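Local coordinates for protein nucleoporin NUP159 (Saccharomyces cerevisiae, PDB 1XIP) that serves as a nuclear pore component in mRNA export, its N-terminal beta-propeller tethering the helicase Dbp5 to the pore, at residues F125-F130 with I141-N146; D89-C94 with S103-L108; Q131-N136 with T166-T171; A38-L43 with I273-Y278. All blocks are in the same frame, centred on the assembly; numbering follows the deposited sequence.

Contact 1 of 4, residues F125-F130 with I141-N146; sequences FEKPVF and ILNSVN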
loop_
_atom_site.group_PDB
_atom_site.type_symbol
_atom_site.label_atom_id
_atom_site.label_comp_id
_atom_site.label_asym_id
_atom_site.label_seq_id
_atom_site.Cartn_x
_atom_site.Cartn_y
_atom_site.Cartn_z
ATOM N N PHE A 125 -2.256 -3.699 21.462
ATOM C CA PHE A 125 -2.209 -5.003 20.832
ATOM C C PHE A 125 -1.366 -5.912 21.711
ATOM O O PHE A 125 -0.317 -5.500 22.206
ATOM C CB PHE A 125 -1.572 -4.897 19.438
ATOM C CG PHE A 125 -2.203 -3.840 18.527
ATOM C CD1 PHE A 125 -3.532 -3.948 18.108
ATOM C CD2 PHE A 125 -1.445 -2.767 18.060
ATOM C CE1 PHE A 125 -4.098 -2.991 17.263
ATOM C CE2 PHE A 125 -1.998 -1.806 17.212
ATOM C CZ PHE A 125 -3.330 -1.916 16.811
ATOM N N GLU A 126 -1.819 -7.146 21.919
ATOM C CA GLU A 126 -1.066 -8.102 22.744
ATOM C C GLU A 126 0.301 -8.426 22.121
ATOM O O GLU A 126 1.240 -8.770 22.839
ATOM C CB GLU A 126 -1.862 -9.384 22.993
ATOM C CG GLU A 126 -3.103 -9.539 22.122
ATOM C CD GLU A 126 -4.061 -10.596 22.654
ATOM O OE1 GLU A 126 -3.792 -11.809 22.433
ATOM O OE2 GLU A 126 -5.080 -10.222 23.291
ATOM N N LYS A 127 0.397 -8.291 20.791
ATOM C CA LYS A 127 1.655 -8.461 20.056
ATOM C C LYS A 127 1.795 -7.396 18.933
ATOM O O LYS A 127 0.787 -6.975 18.358
ATOM C CB LYS A 127 1.743 -9.878 19.465
ATOM C CG LYS A 127 1.892 -11.006 20.502
ATOM C CD LYS A 127 3.271 -11.677 20.459
ATOM C CE LYS A 127 4.101 -11.333 21.693
ATOM N NZ LYS A 127 3.766 -12.196 22.853
ATOM N N PRO A 128 3.032 -6.970 18.625
ATOM C CA PRO A 128 3.298 -6.016 17.526
ATOM C C PRO A 128 2.586 -6.351 16.213
ATOM O O PRO A 128 2.400 -7.513 15.854
ATOM C CB PRO A 128 4.810 -6.132 17.324
ATOM C CG PRO A 128 5.337 -6.514 18.666
ATOM C CD PRO A 128 4.275 -7.360 19.319
ATOM N N VAL A 129 2.209 -5.319 15.485
ATOM C CA VAL A 129 1.396 -5.494 14.294
ATOM C C VAL A 129 2.198 -5.158 13.042
ATOM O O VAL A 129 3.039 -4.259 13.077
ATOM C CB VAL A 129 0.121 -4.644 14.419
ATOM C CG1 VAL A 129 -0.552 -4.441 13.077
ATOM C CG2 VAL A 129 -0.834 -5.291 15.413
ATOM N N PHE A 130 1.958 -5.896 11.954
ATOM C CA PHE A 130 2.660 -5.701 10.675
ATOM C C PHE A 130 1.828 -4.884 9.666
ATOM O O PHE A 130 2.374 -4.120 8.860
ATOM C CB PHE A 130 2.969 -7.058 10.009
ATOM C CG PHE A 130 4.073 -7.844 10.659
ATOM C CD1 PHE A 130 5.113 -7.205 11.363
ATOM C CD2 PHE A 130 4.088 -9.245 10.551
ATOM C CE1 PHE A 130 6.143 -7.949 11.970
ATOM C CE2 PHE A 130 5.114 -10.007 11.143
ATOM C CZ PHE A 130 6.146 -9.356 11.861
ATOM N N ILE A 141 -6.346 -6.663 10.982
ATOM C CA ILE A 141 -5.027 -6.529 11.575
ATOM C C ILE A 141 -4.207 -7.801 11.410
ATOM O O ILE A 141 -4.655 -8.899 11.772
ATOM C CB ILE A 141 -5.167 -6.153 13.083
ATOM C CG1 ILE A 141 -5.698 -4.725 13.225
ATOM C CG2 ILE A 141 -3.834 -6.286 13.804
ATOM C CD1 ILE A 141 -6.290 -4.401 14.565
ATOM N N LEU A 142 -3.008 -7.658 10.855
ATOM C CA LEU A 142 -2.082 -8.770 10.803
ATOM C C LEU A 142 -0.958 -8.647 11.823
ATOM O O LEU A 142 -0.181 -7.695 11.814
ATOM C CB LEU A 142 -1.531 -8.991 9.404
ATOM C CG LEU A 142 -0.484 -10.111 9.298
ATOM C CD1 LEU A 142 -1.068 -11.493 9.639
ATOM C CD2 LEU A 142 0.108 -10.109 7.922
ATOM N N ASN A 143 -0.896 -9.665 12.674
ATOM C CA ASN A 143 -0.010 -9.781 13.816
ATOM C C ASN A 143 1.440 -10.142 13.489
ATOM O O ASN A 143 1.734 -10.720 12.428
ATOM C CB ASN A 143 -0.546 -10.930 14.649
ATOM C CG ASN A 143 -0.517 -10.650 16.079
ATOM O OD1 ASN A 143 0.510 -10.272 16.615
ATOM N ND2 ASN A 143 -1.648 -10.841 16.741
ATOM N N SER A 144 2.334 -9.864 14.437
ATOM C CA SER A 144 3.744 -10.260 14.337
ATOM C C SER A 144 3.934 -11.754 14.567
ATOM O O SER A 144 5.035 -12.289 14.394
ATOM C CB SER A 144 4.596 -9.475 15.331
ATOM O OG SER A 144 4.530 -10.058 16.621
ATOM N N VAL A 145 2.852 -12.417 14.957
ATOM C CA VAL A 145 2.861 -13.854 15.238
ATOM C C VAL A 145 2.016 -14.570 14.175
ATOM O O VAL A 145 1.663 -15.751 14.315
ATOM C CB VAL A 145 2.376 -14.138 16.707
ATOM C CG1 VAL A 145 0.866 -14.232 16.799
ATOM C CG2 VAL A 145 3.058 -15.376 17.288
ATOM N N ASN A 146 1.708 -13.821 13.111
ATOM C CA ASN A 146 0.941 -14.301 11.957
ATOM C C ASN A 146 -0.515 -14.638 12.264
ATOM O O ASN A 146 -1.034 -15.671 11.806
ATOM C CB ASN A 146 1.654 -15.477 11.271
ATOM C CG ASN A 146 3.035 -15.108 10.774
ATOM O OD1 ASN A 146 4.031 -15.691 11.201
ATOM N ND2 ASN A 146 3.108 -14.130 9.872
#
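Phe130 lays its ring against Ser144 where the chain enters and leaves a beta hairpin, and its side chain shows how an aromatic can cover a turn. Its CB lies near Leu142 O; the torsion that sets CG anti to its own carbonyl carbon (chi1 -73°) swings the ring toward the other strand. CD2 then comes 3.4 Å from Asn143 O, CE2 passes over Ser144 CA, and CZ, the tip, meets Ser144 CB at 3.8 Å. The result is a CH-pi contact, with Ser144 CA 3.8 Å from the centroid of the Phe130 ring and 24° off its normal. With an alanine in place of Phe130, the backbone of Ser144 would probably be uncovered and Phe276 would lose the ring against which it stacks.

Two backbone bonds frame this contact. Phe130 N donates to Leu142 O over 2.8 Å, almost straight, whereas Ser144 N reaches Pro128 O at 2.7 Å with a more bent geometry and adds a weak bond to Asn143 OD1. Between them Val129 and Asn143 form an antiparallel non-hydrogen-bonded pair. On the buried side, Val129 CG2 packs on Ile141 CG2 at 3.5 Å, and Ile141 CD1 reaches Phe125 CE1. The type I turn from Asn143 to Asn146 follows directly. The chemistry thus implies a division of labour: backbone polarity fixes the register of strands 129-134 and 138-143, while hydrocarbon and ring surfaces pack around it.

Contact 2 of 4, residues D89-C94 with S103-L108; sequences DVIFVC and STRNAL
Ser103 O receives two amide donors at once, and round it lies the compact part of this hairpin. Ile91 N donates almost straight at 2.9 Å to Ser103 O, while Phe92 N adds a weak, bent bond to the same oxygen; two residues facing one is the signature of a classic beta bulge. Ser103 N returns a bond to Phe92 O. Beside it, Ser103 CB meets Phe92 CB at 3.8 Å. Ile91 CG1, held between its backbone N and carbonyl carbon (chi1 60°), lies 3.4 Å from Ser103 O. Leu132 of the neighbouring sheet covers Ile91, Phe92 and Ser103.

The other end is slacker. Asp89 OD2 approaches the Arg105 guanidinium at its edge, but the salt bridge to Arg105 NE is long, 3.8 Å, with the carboxylate and guanidinium planes 41° apart; Asp89 OD2 lies closer to Arg105 CD, at 3.1 Å. Between the two ends, Thr104 CA makes a CA-H...O contact with Asp89 O. Thr104 OG1 accepts from Asn106 N and Ala107 N, an ST turn and ST motif that shape the bend into strand 107-112. Such a bulged antiparallel hairpin, continued by a tight turn into the third strand, belongs to the four-stranded sheet that forms a blade of a beta-propeller.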
loop_
_atom_site.group_PDB
_atom_site.type_symbol
_atom_site.label_atom_id
_atom_site.label_comp_id
_atom_site.label_asym_id
_atom_site.label_seq_id
_atom_site.Cartn_x
_atom_site.Cartn_y
_atom_site.Cartn_z
ATOM N N ASP A 89 6.368 5.695 16.341
ATOM C CA ASP A 89 6.370 4.481 15.517
ATOM C C ASP A 89 5.153 4.312 14.603
ATOM O O ASP A 89 4.557 3.248 14.581
ATOM C CB ASP A 89 6.506 3.253 16.438
ATOM C CG ASP A 89 7.557 2.250 15.954
ATOM O OD1 ASP A 89 8.765 2.632 15.833
ATOM O OD2 ASP A 89 7.262 1.047 15.706
ATOM N N VAL A 90 4.769 5.323 13.835
ATOM C CA VAL A 90 3.503 5.152 13.114
ATOM C C VAL A 90 3.580 4.437 11.783
ATOM O O VAL A 90 4.492 4.674 10.982
ATOM C CB VAL A 90 2.534 6.402 13.111
ATOM C CG1 VAL A 90 3.161 7.600 13.755
ATOM C CG2 VAL A 90 1.990 6.694 11.717
ATOM N N ILE A 91 2.619 3.535 11.577
ATOM C CA ILE A 91 2.619 2.645 10.431
ATOM C C ILE A 91 1.336 2.758 9.634
ATOM O O ILE A 91 1.230 2.219 8.531
ATOM C CB ILE A 91 2.876 1.191 10.887
ATOM C CG1 ILE A 91 1.793 0.708 11.856
ATOM C CG2 ILE A 91 4.234 1.083 11.561
ATOM C CD1 ILE A 91 1.620 -0.784 11.859
ATOM N N PHE A 92 0.367 3.484 10.185
ATOM C CA PHE A 92 -0.981 3.490 9.648
ATOM C C PHE A 92 -1.744 4.739 10.031
ATOM O O PHE A 92 -1.819 5.109 11.183
ATOM C CB PHE A 92 -1.764 2.255 10.118
ATOM C CG PHE A 92 -3.176 2.220 9.624
ATOM C CD1 PHE A 92 -3.482 1.637 8.395
ATOM C CD2 PHE A 92 -4.207 2.788 10.369
ATOM C CE1 PHE A 92 -4.793 1.599 7.919
ATOM C CE2 PHE A 92 -5.531 2.751 9.898
ATOM C CZ PHE A 92 -5.817 2.145 8.671
ATOM N N VAL A 93 -2.371 5.339 9.038
ATOM C CA VAL A 93 -3.006 6.633 9.169
ATOM C C VAL A 93 -4.197 6.597 8.206
ATOM O O VAL A 93 -4.076 6.043 7.108
ATOM C CB VAL A 93 -1.970 7.725 8.824
ATOM C CG1 VAL A 93 -2.325 8.510 7.555
ATOM C CG2 VAL A 93 -1.686 8.602 10.017
ATOM N N CYS A 94 -5.353 7.120 8.624
ATOM C CA CYS A 94 -6.551 7.048 7.784
ATOM C C CYS A 94 -7.793 7.739 8.343
ATOM O O CYS A 94 -8.005 7.746 9.553
ATOM C CB CYS A 94 -6.873 5.587 7.449
ATOM S SG CYS A 94 -8.153 4.824 8.452
ATOM N N SER A 103 -2.134 4.423 13.939
ATOM C CA SER A 103 -1.649 3.229 14.575
ATOM C C SER A 103 -0.142 3.174 14.542
ATOM O O SER A 103 0.479 3.433 13.506
ATOM C CB SER A 103 -2.213 2.017 13.875
ATOM O OG SER A 103 -2.046 0.876 14.671
ATOM N N THR A 104 0.449 2.875 15.693
ATOM C CA THR A 104 1.834 2.410 15.742
ATOM C C THR A 104 1.826 0.880 15.693
ATOM O O THR A 104 0.786 0.254 15.467
ATOM C CB THR A 104 2.563 2.883 17.046
ATOM O OG1 THR A 104 1.976 2.242 18.191
ATOM C CG2 THR A 104 2.379 4.384 17.306
ATOM N N ARG A 105 2.981 0.281 15.941
ATOM C CA ARG A 105 3.080 -1.161 16.024
ATOM C C ARG A 105 2.364 -1.699 17.273
ATOM O O ARG A 105 1.881 -2.849 17.279
ATOM C CB ARG A 105 4.550 -1.586 16.004
ATOM C CG ARG A 105 5.069 -1.935 14.606
ATOM C CD ARG A 105 6.535 -1.604 14.358
ATOM N NE ARG A 105 7.488 -2.634 14.823
ATOM C CZ ARG A 105 7.390 -3.969 14.606
ATOM N NH1 ARG A 105 6.348 -4.497 13.950
ATOM N NH2 ARG A 105 8.333 -4.784 15.064
ATOM N N ASN A 106 2.266 -0.863 18.311
ATOM C CA ASN A 106 1.834 -1.333 19.628
ATOM C C ASN A 106 0.464 -0.871 20.106
ATOM O O ASN A 106 -0.107 -1.484 21.027
ATOM C CB ASN A 106 2.896 -1.009 20.669
ATOM C CG ASN A 106 4.243 -1.574 20.294
ATOM O OD1 ASN A 106 4.477 -2.775 20.409
ATOM N ND2 ASN A 106 5.130 -0.712 19.779
ATOM N N ALA A 107 -0.066 0.179 19.473
ATOM C CA ALA A 107 -1.354 0.753 19.856
ATOM C C ALA A 107 -2.043 1.511 18.723
ATOM O O ALA A 107 -1.396 1.975 17.796
ATOM C CB ALA A 107 -1.184 1.662 21.087
ATOM N N LEU A 108 -3.365 1.632 18.826
ATOM C CA LEU A 108 -4.210 2.351 17.873
ATOM C C LEU A 108 -4.754 3.611 18.539
ATOM O O LEU A 108 -5.129 3.572 19.719
ATOM C CB LEU A 108 -5.383 1.454 17.489
ATOM C CG LEU A 108 -6.145 1.531 16.156
ATOM C CD1 LEU A 108 -7.655 1.393 16.411
ATOM C CD2 LEU A 108 -5.855 2.765 15.321
#

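Contact 3 of 4, residues Q131-N136 with T166-T171; sequences QLKNVN and TSFDVT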
loop_
_atom_site.group_PDB
_atom_site.type_symbol
_atom_site.label_atom_id
_atom_site.label_comp_id
_atom_site.label_asym_id
_atom_site.label_seq_id
_atom_site.Cartn_x
_atom_site.Cartn_y
_atom_site.Cartn_z
ATOM N N GLN A 131 0.513 -5.106 9.681
ATOM C CA GLN A 131 -0.373 -4.546 8.669
ATOM C C GLN A 131 -1.777 -4.317 9.173
ATOM O O GLN A 131 -2.320 -5.143 9.903
ATOM C CB GLN A 131 -0.428 -5.442 7.430
ATOM C CG GLN A 131 -0.851 -4.672 6.161
ATOM C CD GLN A 131 -1.074 -5.570 4.982
ATOM O OE1 GLN A 131 -0.149 -6.224 4.529
ATOM N NE2 GLN A 131 -2.302 -5.620 4.487
ATOM N N LEU A 132 -2.355 -3.193 8.762
ATOM C CA LEU A 132 -3.721 -2.844 9.090
ATOM C C LEU A 132 -4.404 -2.407 7.834
ATOM O O LEU A 132 -3.795 -1.720 7.000
ATOM C CB LEU A 132 -3.751 -1.673 10.057
ATOM C CG LEU A 132 -3.392 -1.917 11.506
ATOM C CD1 LEU A 132 -2.139 -1.164 11.853
ATOM C CD2 LEU A 132 -4.533 -1.448 12.356
ATOM N N LYS A 133 -5.663 -2.798 7.690
ATOM C CA LYS A 133 -6.519 -2.277 6.643
ATOM C C LYS A 133 -7.870 -1.942 7.227
ATOM O O LYS A 133 -8.460 -2.726 7.997
ATOM C CB LYS A 133 -6.700 -3.292 5.525
ATOM C CG LYS A 133 -6.034 -2.936 4.197
ATOM C CD LYS A 133 -6.718 -1.767 3.444
ATOM C CE LYS A 133 -5.706 -1.025 2.502
ATOM N NZ LYS A 133 -5.981 0.461 2.276
ATOM N N ASN A 134 -8.366 -0.770 6.858
ATOM C CA ASN A 134 -9.708 -0.390 7.218
ATOM C C ASN A 134 -10.670 -0.682 6.076
ATOM O O ASN A 134 -10.384 -0.345 4.928
ATOM C CB ASN A 134 -9.751 1.079 7.586
ATOM C CG ASN A 134 -11.158 1.586 7.738
ATOM O OD1 ASN A 134 -11.518 2.603 7.157
ATOM N ND2 ASN A 134 -11.974 0.866 8.514
ATOM N N VAL A 135 -11.796 -1.327 6.368
ATOM C CA VAL A 135 -12.749 -1.583 5.280
ATOM C C VAL A 135 -14.050 -0.792 5.409
ATOM O O VAL A 135 -14.307 0.125 4.599
ATOM C CB VAL A 135 -12.912 -3.090 4.898
ATOM C CG1 VAL A 135 -12.975 -3.983 6.116
ATOM C CG2 VAL A 135 -14.102 -3.279 3.984
ATOM N N ASN A 136 -14.859 -1.073 6.420
ATOM C CA ASN A 136 -15.955 -0.144 6.684
ATOM C C ASN A 136 -15.835 0.412 8.078
ATOM O O ASN A 136 -15.178 1.424 8.298
ATOM C CB ASN A 136 -17.314 -0.808 6.459
ATOM C CG ASN A 136 -17.593 -1.065 4.997
ATOM O OD1 ASN A 136 -17.654 -0.135 4.187
ATOM N ND2 ASN A 136 -17.745 -2.335 4.642
ATOM N N THR A 166 0.886 -14.342 6.047
ATOM C CA THR A 166 2.052 -13.464 5.925
ATOM C C THR A 166 1.717 -12.171 5.193
ATOM O O THR A 166 2.405 -11.170 5.347
ATOM C CB THR A 166 3.262 -14.165 5.264
ATOM O OG1 THR A 166 2.888 -14.673 3.988
ATOM C CG2 THR A 166 3.652 -15.419 6.043
ATOM N N SER A 167 0.657 -12.219 4.397
ATOM C CA SER A 167 0.103 -11.048 3.755
ATOM C C SER A 167 -1.393 -11.214 3.558
ATOM O O SER A 167 -1.881 -12.301 3.298
ATOM C CB SER A 167 0.777 -10.794 2.396
ATOM O OG SER A 167 0.483 -9.478 1.932
ATOM N N PHE A 168 -2.118 -10.121 3.666
ATOM C CA PHE A 168 -3.538 -10.135 3.372
ATOM C C PHE A 168 -3.919 -8.885 2.578
ATOM O O PHE A 168 -3.170 -7.919 2.531
ATOM C CB PHE A 168 -4.352 -10.241 4.665
ATOM C CG PHE A 168 -4.502 -8.924 5.403
ATOM C CD1 PHE A 168 -5.635 -8.129 5.217
ATOM C CD2 PHE A 168 -3.518 -8.492 6.293
ATOM C CE1 PHE A 168 -5.785 -6.917 5.902
ATOM C CE2 PHE A 168 -3.656 -7.290 6.988
ATOM C CZ PHE A 168 -4.790 -6.497 6.789
ATOM N N ASP A 169 -5.084 -8.919 1.951
ATOM C CA ASP A 169 -5.657 -7.733 1.320
ATOM C C ASP A 169 -7.176 -7.800 1.462
ATOM O O ASP A 169 -7.732 -8.884 1.489
ATOM C CB ASP A 169 -5.240 -7.664 -0.157
ATOM C CG ASP A 169 -5.466 -6.292 -0.772
ATOM O OD1 ASP A 169 -5.756 -5.310 -0.021
ATOM O OD2 ASP A 169 -5.373 -6.094 -2.008
ATOM N N VAL A 170 -7.835 -6.647 1.587
ATOM C CA VAL A 170 -9.299 -6.586 1.576
ATOM C C VAL A 170 -9.826 -5.541 0.639
ATOM O O VAL A 170 -9.180 -4.500 0.406
ATOM C CB VAL A 170 -9.921 -6.216 2.938
ATOM C CG1 VAL A 170 -10.548 -7.426 3.592
ATOM C CG2 VAL A 170 -8.951 -5.507 3.837
ATOM N N THR A 171 -11.018 -5.820 0.116
ATOM C CA THR A 171 -11.860 -4.810 -0.497
ATOM C C THR A 171 -13.165 -4.773 0.285
ATOM O O THR A 171 -13.306 -5.446 1.302
ATOM C CB THR A 171 -12.150 -5.152 -1.965
ATOM O OG1 THR A 171 -12.830 -6.424 -2.039
ATOM C CG2 THR A 171 -10.852 -5.352 -2.750
HETATM O O HOH W 1 1.562 -7.979 3.860
#
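Gln131 and Phe168 meet between two adjacent blades of the beta-propeller, where the first strands of successive four-stranded sheets run side by side. Strands 131-134 and 167-170 are nearly parallel, their axes 7.9 Å apart and 9° from each other, so side chains must bridge the gap.

The polar contacts gather at Gln131. Its CG is anti to the backbone N (chi1 -157°), and the extended chain carries the amide across to the neighbouring strand. There NE2 donates to Phe168 O at 3.1 Å; the acceptor lies close to the amide plane, although the donor stands above the plane of the carbonyl. Gln131 OE1 accepts a hydrogen bond from a water that also bonds to Ser167 OG, itself held by Val219 N of a further sheet. Both ends of the amide are therefore engaged, which should hold its rotation.

The same amide supplies the ring contact. Gln131 NE2 sits over one face of Phe168, displaced toward the rim, with amide and ring planes 22° apart. A leucine in place of Gln131 would probably leave Phe168 O without this donor and the water without the Gln131 OE1 acceptor.

Packing contacts continue along the strands. Lys133 CB touches Phe168 CE1 at 3.8 Å and Val170 CG2 at 3.6 Å, the Lys133 and Val170 side chains lying alongside each other and pointing opposite ways, while Phe168 also packs on Val140 and Leu142. Farther on, the methyl Val135 CG2 rests against a backbone carbonyl, 3.5 Å from Thr171 O.

Contact 4 of 4, residues A38-L43 with I273-Y278; sequences ASLQNL and IVRFPY
Ser39 and Tyr278 face each other with their CB atoms 3.3 Å apart, where two loops meet near the middle of the propeller. The phenol ring then runs along 38-43: Tyr278 CG is anti to its backbone N (chi1 176°), which carries the hydroxyl toward Gln41. Gln41 crosses it at about a right angle, amide and ring planes 41° apart, and Gln41 OE1 lies 3.1 Å from Tyr278 OH. The amide nitrogen of Gln41 is taken by Leu132 O, just as Ser39 OG is taken by Phe130 O, and both bonds bind 38-43 to strand 129-134.

Phe276 meets the start of that segment instead. Its CB meets Ala38 O at 3.4 Å, and CD2 comes 3.3 Å from Ser39 N in an oblique approach to the ring. Arg275 offers its flat side: Leu40 CD1 lies over one face of the guanidinium, 3.6 Å from Arg275 NH1 and displaced toward the rim.

Water fills the polar seam between these groups. One molecule accepts from Arg275 NH1 and from Phe276 N, both at 2.9 Å, and a second lies within bonding distance of Ala38 O and Phe276 O. The chemistry implies a joint in which two irregular loops are matched by side-chain surface, with solvent molecules reconciling backbone groups and a buried arginine that do not pair directly.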
loop_
_atom_site.group_PDB
_atom_site.type_symbol
_atom_site.label_atom_id
_atom_site.label_comp_id
_atom_site.label_asym_id
_atom_site.label_seq_id
_atom_site.Cartn_x
_atom_site.Cartn_y
_atom_site.Cartn_z
ATOM N N ALA A 38 7.531 -2.633 9.490
ATOM C CA ALA A 38 6.129 -2.984 9.281
ATOM C C ALA A 38 5.764 -2.425 7.942
ATOM O O ALA A 38 6.508 -1.618 7.362
ATOM C CB ALA A 38 5.258 -2.363 10.347
ATOM N N SER A 39 4.639 -2.837 7.413
ATOM C CA SER A 39 4.200 -2.218 6.195
ATOM C C SER A 39 3.625 -0.873 6.609
ATOM O O SER A 39 2.949 -0.768 7.629
ATOM C CB SER A 39 3.191 -3.084 5.501
ATOM O OG SER A 39 2.065 -3.249 6.309
ATOM N N LEU A 40 3.963 0.176 5.875
ATOM C CA LEU A 40 3.622 1.514 6.323
ATOM C C LEU A 40 2.595 2.099 5.401
ATOM O O LEU A 40 2.707 1.951 4.188
ATOM C CB LEU A 40 4.851 2.413 6.365
ATOM C CG LEU A 40 6.168 1.974 6.998
ATOM C CD1 LEU A 40 7.236 3.029 6.676
ATOM C CD2 LEU A 40 6.010 1.874 8.457
ATOM N N GLN A 41 1.596 2.763 5.977
ATOM C CA GLN A 41 0.551 3.410 5.209
ATOM C C GLN A 41 0.321 4.769 5.793
ATOM O O GLN A 41 -0.713 5.030 6.437
ATOM C CB GLN A 41 -0.707 2.589 5.257
ATOM C CG GLN A 41 -0.595 1.364 4.382
ATOM C CD GLN A 41 -1.767 0.452 4.520
ATOM O OE1 GLN A 41 -2.697 0.504 3.709
ATOM N NE2 GLN A 41 -1.737 -0.410 5.547
ATOM N N ASN A 42 1.303 5.640 5.575
ATOM C CA ASN A 42 1.441 6.835 6.366
ATOM C C ASN A 42 0.928 8.106 5.671
ATOM O O ASN A 42 1.381 9.230 5.980
ATOM C CB ASN A 42 2.894 6.978 6.783
ATOM C CG ASN A 42 3.269 6.034 7.905
ATOM O OD1 ASN A 42 2.605 5.032 8.148
ATOM N ND2 ASN A 42 4.340 6.350 8.589
ATOM N N LEU A 43 -0.018 7.928 4.745
ATOM C CA LEU A 43 -0.671 9.053 4.090
ATOM C C LEU A 43 -2.064 8.660 3.668
ATOM O O LEU A 43 -2.258 7.615 3.039
ATOM C CB LEU A 43 0.127 9.503 2.862
ATOM C CG LEU A 43 -0.594 10.492 1.958
ATOM C CD1 LEU A 43 -0.384 11.914 2.486
ATOM C CD2 LEU A 43 -0.122 10.386 0.547
ATOM N N ILE A 273 17.037 0.697 1.153
ATOM C CA ILE A 273 16.704 0.888 2.562
ATOM C C ILE A 273 16.016 -0.378 3.057
ATOM O O ILE A 273 15.261 -1.007 2.317
ATOM C CB ILE A 273 15.760 2.130 2.770
ATOM C CG1 ILE A 273 16.245 3.393 2.014
ATOM C CG2 ILE A 273 15.544 2.426 4.266
ATOM C CD1 ILE A 273 17.741 3.689 2.056
ATOM N N VAL A 274 16.289 -0.756 4.302
ATOM C CA VAL A 274 15.599 -1.875 4.945
ATOM C C VAL A 274 14.142 -1.542 5.118
ATOM O O VAL A 274 13.780 -0.610 5.822
ATOM C CB VAL A 274 16.182 -2.222 6.332
ATOM C CG1 VAL A 274 15.360 -3.346 6.994
ATOM C CG2 VAL A 274 17.637 -2.615 6.211
ATOM N N ARG A 275 13.310 -2.331 4.463
ATOM C CA ARG A 275 11.876 -2.146 4.481
ATOM C C ARG A 275 11.195 -3.467 4.608
ATOM O O ARG A 275 11.666 -4.469 4.068
ATOM C CB ARG A 275 11.418 -1.454 3.204
ATOM C CG ARG A 275 11.841 -0.023 3.156
ATOM C CD ARG A 275 11.138 0.824 4.175
ATOM N NE ARG A 275 10.221 1.713 3.488
ATOM C CZ ARG A 275 8.912 1.602 3.485
ATOM N NH1 ARG A 275 8.300 0.646 4.170
ATOM N NH2 ARG A 275 8.207 2.469 2.820
ATOM N N PHE A 276 10.101 -3.467 5.353
ATOM C CA PHE A 276 9.170 -4.568 5.353
ATOM C C PHE A 276 8.426 -4.555 4.017
ATOM O O PHE A 276 7.958 -3.507 3.583
ATOM C CB PHE A 276 8.193 -4.412 6.512
ATOM C CG PHE A 276 7.286 -5.583 6.705
ATOM C CD1 PHE A 276 7.695 -6.676 7.458
ATOM C CD2 PHE A 276 6.024 -5.602 6.126
ATOM C CE1 PHE A 276 6.845 -7.780 7.635
ATOM C CE2 PHE A 276 5.172 -6.691 6.286
ATOM C CZ PHE A 276 5.575 -7.784 7.048
ATOM N N PRO A 277 8.357 -5.707 3.354
ATOM C CA PRO A 277 7.640 -5.866 2.075
ATOM C C PRO A 277 6.177 -5.503 2.106
ATOM O O PRO A 277 5.421 -6.095 2.867
ATOM C CB PRO A 277 7.773 -7.353 1.801
ATOM C CG PRO A 277 9.098 -7.665 2.381
ATOM C CD PRO A 277 9.057 -6.944 3.738
ATOM N N TYR A 278 5.779 -4.547 1.272
ATOM C CA TYR A 278 4.384 -4.153 1.161
ATOM C C TYR A 278 4.122 -3.519 -0.200
ATOM O O TYR A 278 4.936 -2.749 -0.709
ATOM C CB TYR A 278 3.967 -3.217 2.311
ATOM C CG TYR A 278 2.545 -2.718 2.173
ATOM C CD1 TYR A 278 1.461 -3.567 2.400
ATOM C CD2 TYR A 278 2.288 -1.395 1.794
ATOM C CE1 TYR A 278 0.158 -3.120 2.237
ATOM C CE2 TYR A 278 1.002 -0.934 1.622
ATOM C CZ TYR A 278 -0.066 -1.797 1.837
ATOM O OH TYR A 278 -1.357 -1.339 1.667
HETATM O O HOH W 2 6.682 -1.354 4.573
HETATM O O HOH W 3 9.461 -0.779 6.373
#

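From the N terminus, 38-43 comes first, but contact 4 closes only when 273-278 arrives, so its long loop encloses the other three contacts. Within it, contact 2 closes a hairpin in the sheet that starts with strand 90-96 before contact 1 opens. Contacts 1 and 3 then cross: their segments alternate and share strand 129-134, contact 1 pairing it with 138-143 and contact 3 setting it against the next blade. Direct bonds knit the set: Val129 N to Arg105 O joins contacts 1 and 2, Ile91 O to Gln41 N contacts 2 and 4, and Gln41 NE2 to Leu132 O contacts 3 and 4. Segment 38-43 thereby ties successive blades to the loop before strand 279-284.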